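Side-chain contacts in thiaminase-I (Naegleria gruberi, PDB 4HCW), which is a thiaminase-family protein that folds as a single mixed alpha/beta chain, with helices packed round a largely central beta-sheet: residues S158-V161 against F162-Q166; D294-L298 against G299-P303; L73-L76 against V77-G81; I148-P151 against D152-S155; Q190-K193 against D194-Q197. One frame throughout, in Å; residues are numbered along the deposited sequence.

Contact 1: residues S158-V161 against F162-Q166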
loop_
_atom_site.group_PDB
_atom_site.type_symbol
_atom_site.label_atom_id
_atom_site.label_comp_id
_atom_site.label_asym_id
_atom_site.label_seq_id
_atom_site.Cartn_x
_atom_site.Cartn_y
_atom_site.Cartn_z
ATOM N N SER A 158 5.534 10.798 8.829
ATOM C CA SER A 158 6.412 11.302 7.778
ATOM C C SER A 158 5.980 10.834 6.392
ATOM O O SER A 158 5.932 11.618 5.445
ATOM C CB SER A 158 7.858 10.877 8.042
ATOM O OG SER A 158 8.298 11.321 9.314
ATOM N N PHE A 159 5.651 9.551 6.291
ATOM C CA PHE A 159 5.263 8.949 5.023
ATOM C C PHE A 159 3.907 9.468 4.547
ATOM O O PHE A 159 3.636 9.514 3.347
ATOM C CB PHE A 159 5.232 7.426 5.162
ATOM C CG PHE A 159 5.191 6.697 3.852
ATOM C CD1 PHE A 159 6.344 6.526 3.105
ATOM C CD2 PHE A 159 4.001 6.174 3.372
ATOM C CE1 PHE A 159 6.311 5.853 1.899
ATOM C CE2 PHE A 159 3.961 5.499 2.166
ATOM C CZ PHE A 159 5.118 5.337 1.429
ATOM N N THR A 160 3.061 9.861 5.494
ATOM C CA THR A 160 1.729 10.363 5.171
ATOM C C THR A 160 1.758 11.862 4.878
ATOM O O THR A 160 1.092 12.335 3.954
ATOM C CB THR A 160 0.729 10.074 6.307
ATOM O OG1 THR A 160 0.750 8.674 6.616
ATOM C CG2 THR A 160 -0.679 10.477 5.897
ATOM N N VAL A 161 2.531 12.601 5.668
ATOM C CA VAL A 161 2.717 14.030 5.445
ATOM C C VAL A 161 3.317 14.273 4.065
ATOM O O VAL A 161 2.851 15.131 3.314
ATOM C CB VAL A 161 3.635 14.653 6.516
ATOM C CG1 VAL A 161 4.040 16.065 6.121
ATOM C CG2 VAL A 161 2.951 14.645 7.873
ATOM N N PHE A 162 4.349 13.501 3.738
ATOM C CA PHE A 162 4.986 13.574 2.429
ATOM C C PHE A 162 4.018 13.188 1.312
ATOM O O PHE A 162 3.979 13.830 0.263
ATOM C CB PHE A 162 6.221 12.667 2.391
ATOM C CG PHE A 162 6.777 12.451 1.012
ATOM C CD1 PHE A 162 7.584 13.406 0.418
ATOM C CD2 PHE A 162 6.500 11.286 0.311
ATOM C CE1 PHE A 162 8.098 13.210 -0.850
ATOM C CE2 PHE A 162 7.011 11.084 -0.957
ATOM C CZ PHE A 162 7.811 12.047 -1.538
ATOM N N GLY A 163 3.240 12.137 1.549
ATOM C CA GLY A 163 2.329 11.613 0.547
ATOM C C GLY A 163 1.199 12.555 0.182
ATOM O O GLY A 163 0.997 12.864 -0.992
ATOM N N LEU A 164 0.460 13.011 1.190
ATOM C CA LEU A 164 -0.697 13.873 0.963
ATOM C C LEU A 164 -0.322 15.191 0.294
ATOM O O LEU A 164 -1.069 15.701 -0.539
ATOM C CB LEU A 164 -1.436 14.144 2.273
ATOM C CG LEU A 164 -2.143 12.948 2.908
ATOM C CD1 LEU A 164 -2.969 13.403 4.092
ATOM C CD2 LEU A 164 -3.013 12.231 1.888
ATOM N N TYR A 165 0.832 15.737 0.664
ATOM C CA TYR A 165 1.308 16.979 0.069
ATOM C C TYR A 165 1.519 16.810 -1.430
ATOM O O TYR A 165 1.085 17.645 -2.223
ATOM C CB TYR A 165 2.605 17.442 0.738
ATOM C CG TYR A 165 3.184 18.708 0.142
ATOM C CD1 TYR A 165 2.755 19.960 0.567
ATOM C CD2 TYR A 165 4.162 18.651 -0.845
ATOM C CE1 TYR A 165 3.280 21.120 0.022
ATOM C CE2 TYR A 165 4.692 19.804 -1.395
ATOM C CZ TYR A 165 4.249 21.035 -0.957
ATOM O OH TYR A 165 4.777 22.182 -1.504
ATOM N N GLN A 166 2.179 15.724 -1.813
ATOM C CA GLN A 166 2.472 15.463 -3.218
ATOM C C GLN A 166 1.219 15.090 -4.005
ATOM O O GLN A 166 1.122 15.373 -5.198
ATOM C CB GLN A 166 3.532 14.368 -3.352
ATOM C CG GLN A 166 4.874 14.726 -2.732
ATOM C CD GLN A 166 5.548 15.892 -3.429
ATOM O OE1 GLN A 166 5.308 16.151 -4.608
ATOM N NE2 GLN A 166 6.399 16.605 -2.699
#
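Thr160 and Leu164 lie alongside each other one turn apart in the opening turns of helix 158-169, an i to i+4 neighbourhood on an alpha-helix. The two branches run side by side and point the same way, with Thr160 CG2 4.1 Å from Leu164 CD1. Thr160 reaches this position because its methyl lies opposite the backbone N across the CA-CB bond, while OG1 stays beside that N (chi1 -54°). Leu164 CG also rests 3.5 Å from Thr160 O, so the leucine stem leans on the same carbonyl that its own amide engages. That backbone bond is almost straight: Leu164 N donates to Thr160 O at 2.9 Å with an N-H...O angle of 177°. Phe162 N to Ser158 O (3.0 Å) and Gly163 N to Phe159 O (3.2 Å) continue the i to i+4 pattern. Tyr165 N to Val161 O is weak. Further on, one face of the Phe162 ring receives Gln166 CG, 4.0 Å above the plane and offset toward the rim. Around the helix, Thr160 touches Asp152 and Val153 of helix 151-155, and Leu164 touches Val153, whereas Phe162 packs on Val346 and Cys349 of helix 343-353. Tyr165 turns to helix 193-203, touching Ile195, and its OH is hydrogen-bonded to Asn192 N just ahead of that helix.

Contact 2: residues D294-L298 against G299-P303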
loop_
_atom_site.group_PDB
_atom_site.type_symbol
_atom_site.label_atom_id
_atom_site.label_comp_id
_atom_site.label_asym_id
_atom_site.label_seq_id
_atom_site.Cartn_x
_atom_site.Cartn_y
_atom_site.Cartn_z
ATOM N N ASP A 294 -6.078 -16.947 1.271
ATOM C CA ASP A 294 -7.085 -17.032 2.324
ATOM C C ASP A 294 -6.586 -16.403 3.622
ATOM O O ASP A 294 -7.347 -15.755 4.340
ATOM C CB ASP A 294 -7.507 -18.485 2.564
ATOM C CG ASP A 294 -8.371 -19.035 1.443
ATOM O OD1 ASP A 294 -9.121 -18.249 0.826
ATOM O OD2 ASP A 294 -8.301 -20.254 1.179
ATOM N N LEU A 295 -5.304 -16.597 3.913
ATOM C CA LEU A 295 -4.692 -16.005 5.097
ATOM C C LEU A 295 -4.610 -14.489 4.966
ATOM O O LEU A 295 -4.799 -13.764 5.942
ATOM C CB LEU A 295 -3.302 -16.595 5.341
ATOM C CG LEU A 295 -3.263 -18.019 5.899
ATOM C CD1 LEU A 295 -1.850 -18.567 5.856
ATOM C CD2 LEU A 295 -3.806 -18.051 7.319
ATOM N N LEU A 296 -4.329 -14.017 3.755
ATOM C CA LEU A 296 -4.318 -12.585 3.474
ATOM C C LEU A 296 -5.701 -11.990 3.702
ATOM O O LEU A 296 -5.833 -10.850 4.143
ATOM C CB LEU A 296 -3.865 -12.317 2.037
ATOM C CG LEU A 296 -2.381 -12.509 1.724
ATOM C CD1 LEU A 296 -2.123 -12.322 0.237
ATOM C CD2 LEU A 296 -1.537 -11.547 2.541
ATOM N N GLY A 297 -6.731 -12.777 3.402
ATOM C CA GLY A 297 -8.104 -12.347 3.587
ATOM C C GLY A 297 -8.466 -12.154 5.046
ATOM O O GLY A 297 -9.352 -11.366 5.374
ATOM N N LEU A 298 -7.778 -12.874 5.928
ATOM C CA LEU A 298 -8.033 -12.768 7.359
ATOM C C LEU A 298 -7.514 -11.445 7.913
ATOM O O LEU A 298 -7.999 -10.952 8.931
ATOM C CB LEU A 298 -7.394 -13.939 8.107
ATOM C CG LEU A 298 -7.859 -15.339 7.699
ATOM C CD1 LEU A 298 -7.146 -16.403 8.520
ATOM C CD2 LEU A 298 -9.368 -15.468 7.837
ATOM N N GLY A 299 -6.525 -10.873 7.233
ATOM C CA GLY A 299 -5.944 -9.612 7.653
ATOM C C GLY A 299 -6.380 -8.454 6.778
ATOM O O GLY A 299 -5.840 -7.352 6.880
ATOM N N LEU A 300 -7.364 -8.712 5.919
ATOM C CA LEU A 300 -7.882 -7.718 4.980
ATOM C C LEU A 300 -6.791 -7.126 4.093
ATOM O O LEU A 300 -6.865 -5.964 3.692
ATOM C CB LEU A 300 -8.642 -6.607 5.710
ATOM C CG LEU A 300 -9.985 -7.006 6.321
ATOM C CD1 LEU A 300 -10.682 -5.798 6.919
ATOM C CD2 LEU A 300 -10.867 -7.672 5.277
ATOM N N THR A 301 -5.778 -7.931 3.797
ATOM C CA THR A 301 -4.719 -7.519 2.887
ATOM C C THR A 301 -5.176 -7.784 1.460
ATOM O O THR A 301 -5.768 -8.825 1.175
ATOM C CB THR A 301 -3.408 -8.276 3.170
ATOM O OG1 THR A 301 -3.040 -8.102 4.545
ATOM C CG2 THR A 301 -2.286 -7.762 2.281
ATOM N N LEU A 302 -4.914 -6.838 0.565
ATOM C CA LEU A 302 -5.385 -6.948 -0.808
ATOM C C LEU A 302 -4.303 -7.472 -1.741
ATOM O O LEU A 302 -3.205 -6.919 -1.795
ATOM C CB LEU A 302 -5.876 -5.591 -1.312
ATOM C CG LEU A 302 -6.749 -4.771 -0.362
ATOM C CD1 LEU A 302 -7.140 -3.453 -1.009
ATOM C CD2 LEU A 302 -7.980 -5.556 0.054
ATOM N N PRO A 303 -4.609 -8.553 -2.473
ATOM C CA PRO A 303 -3.730 -9.023 -3.547
ATOM C C PRO A 303 -3.711 -8.002 -4.678
ATOM O O PRO A 303 -4.639 -7.200 -4.789
ATOM C CB PRO A 303 -4.406 -10.316 -4.012
ATOM C CG PRO A 303 -5.240 -10.751 -2.854
ATOM C CD PRO A 303 -5.725 -9.481 -2.230
#
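Leu296 meets Thr301 where the chain leaves helix 290-298. At the root of the leucine, CB lies 4.1 Å from Thr301 O. CG stays beside the backbone N, opposite the carbonyl carbon (chi1 -73°), which carries the fork to the threonine. At the tip CD2 does the touching, 3.8 Å from Thr301 CB and 3.9 Å from Thr301 CG2, the two side chains crossing at a slant. The backbone beneath them forms a Schellman motif. Thr301 N donates to Leu296 O at 2.9 Å, and Leu300 N makes the weak inner bond to Gly297 O. Leu300 is the residue of positive phi (56°) that turns the chain out of the helix. Leu296 O takes a second amide, Gly299 N at 3.2 Å, from the opposite face of its carbonyl plane. Tyr117 of strand 110-125 lies against both Leu296 and Thr301; Ile33 of helix 29-34 touches Leu296, and Leu29 of the same helix touches Thr301. Two N-H groups thus satisfy one carbonyl at the helix end, while Leu296 CD2 packs on the carbons of Thr301 beside it, so the exit toward strand 302-303 is held by backbone polarity and by hydrophobic packing together.

Contact 3: residues L73-L76 against V77-G81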
loop_
_atom_site.group_PDB
_atom_site.type_symbol
_atom_site.label_atom_id
_atom_site.label_comp_id
_atom_site.label_asym_id
_atom_site.label_seq_id
_atom_site.Cartn_x
_atom_site.Cartn_y
_atom_site.Cartn_z
ATOM N N LEU A 73 10.460 2.223 -6.466
ATOM C CA LEU A 73 10.838 1.366 -7.589
ATOM C C LEU A 73 11.745 2.036 -8.634
ATOM O O LEU A 73 12.788 1.478 -8.973
ATOM C CB LEU A 73 9.603 0.730 -8.244
ATOM C CG LEU A 73 9.888 -0.340 -9.299
ATOM C CD1 LEU A 73 10.686 -1.488 -8.696
ATOM C CD2 LEU A 73 8.593 -0.848 -9.915
ATOM N N PRO A 74 11.364 3.226 -9.148
ATOM C CA PRO A 74 12.244 3.850 -10.146
ATOM C C PRO A 74 13.624 4.193 -9.588
ATOM O O PRO A 74 14.620 4.060 -10.301
ATOM C CB PRO A 74 11.495 5.132 -10.523
ATOM C CG PRO A 74 10.074 4.851 -10.191
ATOM C CD PRO A 74 10.130 4.012 -8.955
ATOM N N TYR A 75 13.679 4.629 -8.333
ATOM C CA TYR A 75 14.955 4.895 -7.676
ATOM C C TYR A 75 15.745 3.604 -7.507
ATOM O O TYR A 75 16.975 3.601 -7.572
ATOM C CB TYR A 75 14.738 5.562 -6.315
ATOM C CG TYR A 75 15.940 5.484 -5.395
ATOM C CD1 TYR A 75 17.034 6.321 -5.575
ATOM C CD2 TYR A 75 15.977 4.574 -4.345
ATOM C CE1 TYR A 75 18.134 6.250 -4.737
ATOM C CE2 TYR A 75 17.070 4.497 -3.503
ATOM C CZ TYR A 75 18.146 5.336 -3.702
ATOM O OH TYR A 75 19.235 5.260 -2.861
ATOM N N LEU A 76 15.029 2.507 -7.291
ATOM C CA LEU A 76 15.657 1.204 -7.124
ATOM C C LEU A 76 16.128 0.671 -8.474
ATOM O O LEU A 76 17.089 -0.094 -8.551
ATOM C CB LEU A 76 14.679 0.227 -6.469
ATOM C CG LEU A 76 15.269 -0.954 -5.699
ATOM C CD1 LEU A 76 16.283 -0.473 -4.675
ATOM C CD2 LEU A 76 14.157 -1.738 -5.023
ATOM N N VAL A 77 15.446 1.088 -9.536
ATOM C CA VAL A 77 15.814 0.702 -10.894
ATOM C C VAL A 77 17.094 1.402 -11.342
ATOM O O VAL A 77 17.979 0.782 -11.934
ATOM C CB VAL A 77 14.677 1.005 -11.897
ATOM C CG1 VAL A 77 15.190 0.966 -13.329
ATOM C CG2 VAL A 77 13.527 0.027 -11.711
ATOM N N SER A 78 17.197 2.692 -11.033
ATOM C CA SER A 78 18.341 3.499 -11.450
ATOM C C SER A 78 19.650 3.073 -10.784
ATOM O O SER A 78 20.720 3.569 -11.135
ATOM C CB SER A 78 18.073 4.983 -11.185
ATOM O OG SER A 78 17.855 5.224 -9.806
ATOM N N LEU A 79 19.561 2.159 -9.824
ATOM C CA LEU A 79 20.749 1.618 -9.174
ATOM C C LEU A 79 21.166 0.303 -9.829
ATOM O O LEU A 79 22.257 -0.209 -9.580
ATOM C CB LEU A 79 20.507 1.423 -7.676
ATOM C CG LEU A 79 20.085 2.676 -6.906
ATOM C CD1 LEU A 79 20.064 2.412 -5.407
ATOM C CD2 LEU A 79 20.998 3.847 -7.237
ATOM N N GLY A 80 20.281 -0.237 -10.662
ATOM C CA GLY A 80 20.582 -1.421 -11.449
ATOM C C GLY A 80 20.349 -2.743 -10.743
ATOM O O GLY A 80 20.386 -3.798 -11.373
ATOM N N GLY A 81 20.095 -2.689 -9.439
ATOM C CA GLY A 81 19.961 -3.891 -8.633
ATOM C C GLY A 81 18.737 -4.747 -8.911
ATOM O O GLY A 81 18.578 -5.812 -8.316
#
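Tyr75 and Leu79 cross obliquely, the leucine tip lying near the phenol end of the ring. Leu79 CD1 does the touching, at 3.9 Å from Tyr75 CZ and the same from Tyr75 OH, and it comes to the ring at a slant. Tyr75 CG is placed opposite its own backbone N (chi1 162°), which brings the phenol end of the ring to Leu79 CD1. The stem of the leucine meets the backbone instead, with Leu79 CG 3.3 Å from Tyr75 O. Ser78 reaches the same carbonyl by a different route: OG sits between its backbone N and carbonyl carbon (chi1 60°), the crowded position, and donates to Tyr75 O at 2.9 Å from above the carbonyl plane. These contacts lie where the short helix 73-77 runs out into a type I beta turn from Val77 to Gly80, closed by Gly80 N to Val77 O at 2.8 Å. Gly80 is the first residue to leave helical angles, with phi 85°. Inside the helical turn Val77 N bonds to Leu73 O and Ser78 N to Pro74 O. Leu73 and Val77 make a loose apolar contact, CG to CG2 being 4.4 Å, and both also touch Val107 of strand 106-107. Leu76 packs on strand 65-69, against Phe66 and Thr68. Past the turn, the backbone of Gly81 is hydrogen-bonded to that of Ser269.

Contact 4: residues I148-P151 against D152-S155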
loop_
_atom_site.group_PDB
_atom_site.type_symbol
_atom_site.label_atom_id
_atom_site.label_comp_id
_atom_site.label_asym_id
_atom_site.label_seq_id
_atom_site.Cartn_x
_atom_site.Cartn_y
_atom_site.Cartn_z
ATOM N N ILE A 148 -13.898 13.280 11.047
ATOM C CA ILE A 148 -13.284 12.101 10.446
ATOM C C ILE A 148 -12.171 11.554 11.339
ATOM O O ILE A 148 -11.543 12.305 12.084
ATOM C CB ILE A 148 -12.704 12.435 9.053
ATOM C CG1 ILE A 148 -13.704 13.261 8.243
ATOM C CG2 ILE A 148 -12.328 11.170 8.295
ATOM C CD1 ILE A 148 -13.215 13.621 6.858
ATOM N N VAL A 149 -11.943 10.246 11.277
ATOM C CA VAL A 149 -10.803 9.637 11.955
ATOM C C VAL A 149 -9.725 9.265 10.945
ATOM O O VAL A 149 -9.955 8.469 10.034
ATOM C CB VAL A 149 -11.204 8.387 12.759
ATOM C CG1 VAL A 149 -9.965 7.650 13.242
ATOM C CG2 VAL A 149 -12.082 8.773 13.934
ATOM N N TYR A 150 -8.544 9.850 11.114
ATOM C CA TYR A 150 -7.438 9.642 10.192
ATOM C C TYR A 150 -6.144 9.686 10.998
ATOM O O TYR A 150 -5.476 10.718 11.047
ATOM C CB TYR A 150 -7.450 10.737 9.124
ATOM C CG TYR A 150 -6.729 10.400 7.835
ATOM C CD1 TYR A 150 -5.756 9.410 7.789
ATOM C CD2 TYR A 150 -7.023 11.083 6.661
ATOM C CE1 TYR A 150 -5.098 9.110 6.611
ATOM C CE2 TYR A 150 -6.369 10.790 5.479
ATOM C CZ TYR A 150 -5.408 9.802 5.459
ATOM O OH TYR A 150 -4.756 9.508 4.284
ATOM N N PRO A 151 -5.793 8.557 11.635
ATOM C CA PRO A 151 -4.691 8.440 12.601
ATOM C C PRO A 151 -3.343 8.930 12.078
ATOM O O PRO A 151 -2.615 9.591 12.817
ATOM C CB PRO A 151 -4.632 6.936 12.880
ATOM C CG PRO A 151 -6.005 6.446 12.587
ATOM C CD PRO A 151 -6.474 7.267 11.426
ATOM N N ASP A 152 -3.015 8.607 10.831
ATOM C CA ASP A 152 -1.732 9.007 10.260
ATOM C C ASP A 152 -1.613 10.523 10.095
ATOM O O ASP A 152 -0.542 11.092 10.301
ATOM C CB ASP A 152 -1.484 8.300 8.926
ATOM C CG ASP A 152 -1.113 6.840 9.101
ATOM O OD1 ASP A 152 -0.600 6.480 10.182
ATOM O OD2 ASP A 152 -1.329 6.052 8.156
ATOM N N VAL A 153 -2.713 11.170 9.726
ATOM C CA VAL A 153 -2.731 12.622 9.585
ATOM C C VAL A 153 -2.729 13.296 10.953
ATOM O O VAL A 153 -2.047 14.299 11.165
ATOM C CB VAL A 153 -3.954 13.096 8.780
ATOM C CG1 VAL A 153 -3.986 14.614 8.696
ATOM C CG2 VAL A 153 -3.930 12.488 7.395
ATOM N N ALA A 154 -3.491 12.728 11.882
ATOM C CA ALA A 154 -3.567 13.252 13.239
ATOM C C ALA A 154 -2.215 13.171 13.939
ATOM O O ALA A 154 -1.891 14.005 14.783
ATOM C CB ALA A 154 -4.624 12.503 14.036
ATOM N N SER A 155 -1.428 12.163 13.580
ATOM C CA SER A 155 -0.113 11.966 14.179
ATOM C C SER A 155 0.985 12.557 13.301
ATOM O O SER A 155 2.144 12.635 13.715
ATOM C CB SER A 155 0.150 10.478 14.414
ATOM O OG SER A 155 0.111 9.755 13.196
#
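Pro151 O is gripped twice by Ser155, whose OG donates to it at 2.8 Å and whose backbone N does so at 2.9 Å. The two donors come from opposite faces of the carbonyl plane. The hydroxyl reaches it because Ser155 OG is tucked between the backbone N and the carbonyl carbon (chi1 60°), which brings it back over the preceding turn. One residue earlier, Tyr150 O accepts from Ala154 N at 2.9 Å and more weakly from Val153 N. These bonds start the short helix 151-155: Tyr150 occupies the N-cap position and Pro151 the first turn, where its lack of an amide hydrogen costs no helical bond. The tyrosine carbonyl takes the first helical bond, and its aromatic side chain serves packing. Val153 CG2 stands over the centre of the Tyr150 ring, 3.3 Å from the centroid and 4° off the normal, a CH-pi contact made head-on to one face. The valine is turned with CG1 opposite its backbone N and CG2 beside that N, which brings CG2, rather than CG1, over the ring. Ala154 CB rests 3.6 Å from Tyr150 O. Asp152, in the first turn, has a carboxylate that would probably interact favourably with the helix dipole, and its OD1 has a weak hydrogen bond to Ser157 OG. Tyr150 also packs on Leu136 of helix 136-143 and on Val229 of strand 229-230, while the backbones of Ile148 and Val149 bond to Ser205, Val207, Tyr227 and Val229.

Contact 5: residues Q190-K193 against D194-Q197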
loop_
_atom_site.group_PDB
_atom_site.type_symbol
_atom_site.label_atom_id
_atom_site.label_comp_id
_atom_site.label_asym_id
_atom_site.label_seq_id
_atom_site.Cartn_x
_atom_site.Cartn_y
_atom_site.Cartn_z
ATOM N N GLN A 190 9.838 27.267 -0.179
ATOM C CA GLN A 190 9.523 26.432 -1.330
ATOM C C GLN A 190 8.241 25.646 -1.078
ATOM O O GLN A 190 7.722 24.980 -1.973
ATOM C CB GLN A 190 10.677 25.472 -1.625
ATOM C CG GLN A 190 12.022 26.156 -1.810
ATOM C CD GLN A 190 13.144 25.172 -2.075
ATOM O OE1 GLN A 190 12.904 24.040 -2.495
ATOM N NE2 GLN A 190 14.377 25.596 -1.825
ATOM N N VAL A 191 7.740 25.726 0.152
ATOM C CA VAL A 191 6.494 25.066 0.520
ATOM C C VAL A 191 5.303 25.774 -0.118
ATOM O O VAL A 191 5.065 26.954 0.138
ATOM C CB VAL A 191 6.301 25.040 2.050
ATOM C CG1 VAL A 191 4.926 24.492 2.407
ATOM C CG2 VAL A 191 7.400 24.222 2.713
ATOM N N ASN A 192 4.564 25.050 -0.954
ATOM C CA ASN A 192 3.398 25.608 -1.629
ATOM C C ASN A 192 2.273 25.890 -0.639
ATOM O O ASN A 192 1.666 24.968 -0.095
ATOM C CB ASN A 192 2.917 24.658 -2.729
ATOM C CG ASN A 192 1.956 25.322 -3.700
ATOM O OD1 ASN A 192 1.117 26.137 -3.312
ATOM N ND2 ASN A 192 2.074 24.972 -4.976
ATOM N N LYS A 193 1.995 27.171 -0.416
ATOM C CA LYS A 193 1.007 27.586 0.575
ATOM C C LYS A 193 -0.421 27.195 0.202
ATOM O O LYS A 193 -1.268 27.013 1.077
ATOM C CB LYS A 193 1.095 29.094 0.827
ATOM C CG LYS A 193 1.925 29.472 2.044
ATOM C CD LYS A 193 3.354 28.974 1.927
ATOM C CE LYS A 193 4.163 29.311 3.167
ATOM N NZ LYS A 193 5.579 28.867 3.037
ATOM N N ASP A 194 -0.687 27.069 -1.094
ATOM C CA ASP A 194 -2.004 26.653 -1.561
ATOM C C ASP A 194 -2.255 25.188 -1.222
ATOM O O ASP A 194 -3.376 24.795 -0.900
ATOM C CB ASP A 194 -2.141 26.879 -3.067
ATOM C CG ASP A 194 -2.095 28.347 -3.444
ATOM O OD1 ASP A 194 -2.548 29.184 -2.634
ATOM O OD2 ASP A 194 -1.606 28.665 -4.549
ATOM N N ILE A 195 -1.197 24.386 -1.295
ATOM C CA ILE A 195 -1.282 22.967 -0.977
ATOM C C ILE A 195 -1.340 22.763 0.534
ATOM O O ILE A 195 -2.067 21.899 1.029
ATOM C CB ILE A 195 -0.084 22.195 -1.561
ATOM C CG1 ILE A 195 0.011 22.431 -3.069
ATOM C CG2 ILE A 195 -0.197 20.713 -1.259
ATOM C CD1 ILE A 195 -1.255 22.081 -3.825
ATOM N N THR A 196 -0.578 23.574 1.262
ATOM C CA THR A 196 -0.580 23.531 2.720
ATOM C C THR A 196 -1.948 23.960 3.261
ATOM O O THR A 196 -2.345 23.575 4.364
ATOM C CB THR A 196 0.570 24.394 3.312
ATOM O OG1 THR A 196 1.428 23.570 4.110
ATOM C CG2 THR A 196 0.036 25.538 4.163
ATOM N N GLN A 197 -2.669 24.740 2.461
ATOM C CA GLN A 197 -4.024 25.159 2.801
ATOM C C GLN A 197 -4.988 23.979 2.743
ATOM O O GLN A 197 -5.815 23.796 3.637
ATOM C CB GLN A 197 -4.491 26.264 1.850
ATOM C CG GLN A 197 -5.939 26.696 2.037
ATOM C CD GLN A 197 -6.144 27.567 3.263
ATOM O OE1 GLN A 197 -5.918 27.138 4.394
ATOM N NE2 GLN A 197 -6.577 28.804 3.041
#
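The backbone runs extended through Val191 and Asn192 and turns helical at Lys193, where helix 193-203 begins. Asn192 folds its side chain forward over this start. Its CG lies opposite the backbone N (chi1 -165°), which brings OD1 to 3.0 Å from Asp194 N as the acceptor of a hydrogen bond. The donor is tilted only modestly from the plane of the amide carbonyl, although the N-H...O angle, 136°, is bent. Asn192 is thus the N-cap, and the OD1 bond to the amide two residues on makes an Asx turn. Asn192 O accepts from Thr196 N at 3.0 Å and weakly from Ile195 N. Asn192 CG and CB lie against Ile195 CG1, at 3.5 Å and 3.7 Å respectively. Toward the other side chain, Asn192 OD1 is 3.4 Å from Asp194 CB, and the amide and carboxylate planes stand 54° apart. In the first turn of the helix the Asp194 carboxylate would probably be favoured by the helix dipole. Lys193 O accepts weakly from Gln197 N. Val191 comes in across the start of the helix, with CG1 4.0 Å from Thr196 OG1, a hydroxyl that is hydrogen-bonded to Phe356 O near the C terminus. Val191 also packs on Val352 and Leu353 of helix 343-353, and Ile195 reaches Leu168 and Leu169 of helix 158-169.

How the contacts relate
All five contacts are local and follow one another in series, none nested or crossing. From the N terminus, contact 3 closes the end of helix 73-77 first. Contact 4 then opens helix 151-155, and contact 1 follows two residues later in helix 158-169; their centres are about 12 Å apart and their side chains touch. Contact 5 begins helix 193-203 and meets contact 1 on another flank, so helix 158-169 joins the two. These three belong to the thiaminase-like N-terminal domain family. Contact 2 comes last, ending helix 290-298 before strand 302-303 of the large sheet, on the opposite side of the chain's centre from contact 1.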